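Local structure of pectate lyase (Paenibacillus sp. 0602, 5GT5) at residues A[105-110]-A[436-441]. The protein cleaves polygalacturonate, and probably also partly methylated pectins, within the chain by elimination, probably with the help of calcium, as a secreted lyase of polysaccharide lyase family 1. The protein carries 1 engineered substitution. Numbering follows the deposited sequence.
Sequences FSANGS and WSKDNW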
loop_
_atom_site.group_PDB
_atom_site.type_symbol
_atom_site.label_atom_id
_atom_site.label_comp_id
_atom_site.label_asym_id
_atom_site.label_seq_id
_atom_site.Cartn_x
_atom_site.Cartn_y
_atom_site.Cartn_z
ATOM N N PHE A 105 20.680 4.094 -2.676
ATOM C CA PHE A 105 21.158 5.456 -2.777
ATOM C C PHE A 105 22.653 5.470 -3.015
ATOM O O PHE A 105 23.305 4.416 -2.936
ATOM C CB PHE A 105 20.809 6.267 -1.504
ATOM C CG PHE A 105 21.782 6.069 -0.356
ATOM C CD1 PHE A 105 21.754 4.887 0.399
ATOM C CD2 PHE A 105 22.690 7.063 -0.034
ATOM C CE1 PHE A 105 22.658 4.702 1.443
ATOM C CE2 PHE A 105 23.592 6.884 1.022
ATOM C CZ PHE A 105 23.571 5.703 1.746
ATOM N N SER A 106 23.181 6.661 -3.316
ATOM C CA SER A 106 24.637 6.872 -3.199
ATOM C C SER A 106 24.906 8.160 -2.464
ATOM O O SER A 106 24.055 9.047 -2.399
ATOM C CB SER A 106 25.317 6.887 -4.567
ATOM O OG SER A 106 25.144 8.156 -5.221
ATOM N N ALA A 107 26.117 8.269 -1.910
ATOM C CA ALA A 107 26.480 9.441 -1.145
ATOM C C ALA A 107 26.819 10.636 -2.037
ATOM O O ALA A 107 26.665 11.762 -1.622
ATOM C CB ALA A 107 27.678 9.156 -0.231
ATOM N N ASN A 108 27.268 10.394 -3.263
ATOM C CA ASN A 108 27.740 11.521 -4.073
ATOM C C ASN A 108 27.325 11.491 -5.535
ATOM O O ASN A 108 28.023 12.005 -6.419
ATOM C CB ASN A 108 29.250 11.719 -3.925
ATOM C CG ASN A 108 29.628 12.260 -2.562
ATOM O OD1 ASN A 108 29.352 13.419 -2.233
ATOM N ND2 ASN A 108 30.262 11.427 -1.765
ATOM N N GLY A 109 26.175 10.900 -5.799
ATOM C CA GLY A 109 25.612 10.981 -7.138
ATOM C C GLY A 109 26.262 10.039 -8.124
ATOM O O GLY A 109 26.514 10.435 -9.265
ATOM N N SER A 110 26.532 8.804 -7.714
ATOM C CA SER A 110 27.074 7.787 -8.605
ATOM C C SER A 110 26.130 7.497 -9.768
ATOM O O SER A 110 24.905 7.638 -9.656
ATOM C CB SER A 110 27.314 6.482 -7.841
ATOM O OG SER A 110 28.377 6.641 -6.883
ATOM N N TRP A 436 25.300 16.480 2.125
ATOM C CA TRP A 436 25.061 16.406 3.557
ATOM C C TRP A 436 25.523 15.029 3.979
ATOM O O TRP A 436 25.857 14.195 3.127
ATOM C CB TRP A 436 23.585 16.643 3.915
ATOM C CG TRP A 436 22.543 15.836 3.137
ATOM C CD1 TRP A 436 22.762 14.745 2.340
ATOM C CD2 TRP A 436 21.132 16.077 3.110
ATOM N NE1 TRP A 436 21.570 14.287 1.839
ATOM C CE2 TRP A 436 20.550 15.093 2.290
ATOM C CE3 TRP A 436 20.296 17.026 3.717
ATOM C CZ2 TRP A 436 19.180 15.040 2.044
ATOM C CZ3 TRP A 436 18.946 16.968 3.488
ATOM C CH2 TRP A 436 18.392 15.993 2.654
ATOM N N SER A 437 25.561 14.780 5.279
ATOM C CA SER A 437 26.039 13.483 5.744
ATOM C C SER A 437 25.137 12.394 5.179
ATOM O O SER A 437 23.919 12.588 5.047
ATOM C CB SER A 437 26.135 13.415 7.281
ATOM O OG SER A 437 24.901 13.696 7.895
ATOM N N LYS A 438 25.731 11.263 4.801
ATOM C CA LYS A 438 24.997 10.316 3.955
ATOM C C LYS A 438 23.791 9.683 4.643
ATOM O O LYS A 438 22.881 9.196 3.959
ATOM C CB LYS A 438 25.926 9.263 3.345
ATOM C CG LYS A 438 26.528 8.303 4.352
ATOM C CD LYS A 438 27.438 7.332 3.657
ATOM C CE LYS A 438 28.048 6.339 4.642
ATOM N NZ LYS A 438 28.992 5.415 3.930
ATOM N N ASP A 439 23.742 9.717 5.977
ATOM C CA ASP A 439 22.570 9.194 6.692
ATOM C C ASP A 439 21.295 9.966 6.301
ATOM O O ASP A 439 20.183 9.452 6.431
ATOM C CB ASP A 439 22.784 9.244 8.203
ATOM C CG ASP A 439 22.971 10.650 8.695
ATOM O OD1 ASP A 439 23.941 11.288 8.239
ATOM O OD2 ASP A 439 22.160 11.117 9.525
ATOM N N ASN A 440 21.453 11.196 5.808
ATOM C CA ASN A 440 20.296 11.965 5.426
ATOM C C ASN A 440 19.547 11.392 4.242
ATOM O O ASN A 440 18.362 11.694 4.066
ATOM C CB ASN A 440 20.708 13.392 5.140
ATOM C CG ASN A 440 21.031 14.140 6.398
ATOM O OD1 ASN A 440 20.129 14.456 7.177
ATOM N ND2 ASN A 440 22.323 14.448 6.603
ATOM N N TRP A 441 20.239 10.593 3.438
ATOM C CA TRP A 441 19.607 9.941 2.296
ATOM C C TRP A 441 18.629 8.844 2.707
ATOM O O TRP A 441 17.757 8.460 1.917
ATOM C CB TRP A 441 20.648 9.403 1.304
ATOM C CG TRP A 441 21.373 10.497 0.591
ATOM C CD1 TRP A 441 22.708 10.777 0.663
ATOM C CD2 TRP A 441 20.802 11.501 -0.273
ATOM N NE1 TRP A 441 23.008 11.873 -0.094
ATOM C CE2 TRP A 441 21.863 12.337 -0.689
ATOM C CE3 TRP A 441 19.498 11.768 -0.743
ATOM C CZ2 TRP A 441 21.678 13.420 -1.551
ATOM C CZ3 TRP A 441 19.308 12.854 -1.599
ATOM C CH2 TRP A 441 20.393 13.675 -1.989
HETATM O O HOH W 1 25.245 13.805 -0.222
HETATM O O HOH W 2 26.113 11.913 1.227
#
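Phe105 leans its ring against the root of the Trp441 side chain, CD2 lying 3.4 Å from Trp441 CB, and the ring crosses the pyrrole part of the indole obliquely, the two planes at 32°. With CG between the backbone N and carbonyl carbon (chi1 82°), the phenyl also brings CE2 to 3.8 Å from Lys438 O. Lys438 meets Ala107 through its first carbon, the two CB atoms 4.0 Å apart; its extended chain then runs away to salt bridges with Glu24 and Glu53. Strand 102-106 belongs to one coil of the right-handed parallel beta-helix of this family, paired with strand 51-54 of the coil before, and segment 436-441, near the C-terminus, packs against the end of this strand and Ala107 just beyond it. Cutting Phe105 back to an alanine is likely to open a gap beside Trp441 CB and leave the indole less firmly held on that side. Ser106 O sits over one face of the Trp441 indole, 3.8 Å from Trp441 CD1, while Trp436 NE1 lies 3.2 Å above the plane of the Trp441 ring, offset toward its rim. At the Trp441 edge, in plane, water 1 accepts from Trp441 NE1 (3.0 Å) and donates to Ala107 O; water 2 links Ala107 O to Trp436 O and takes a weak bond from Trp441 NE1.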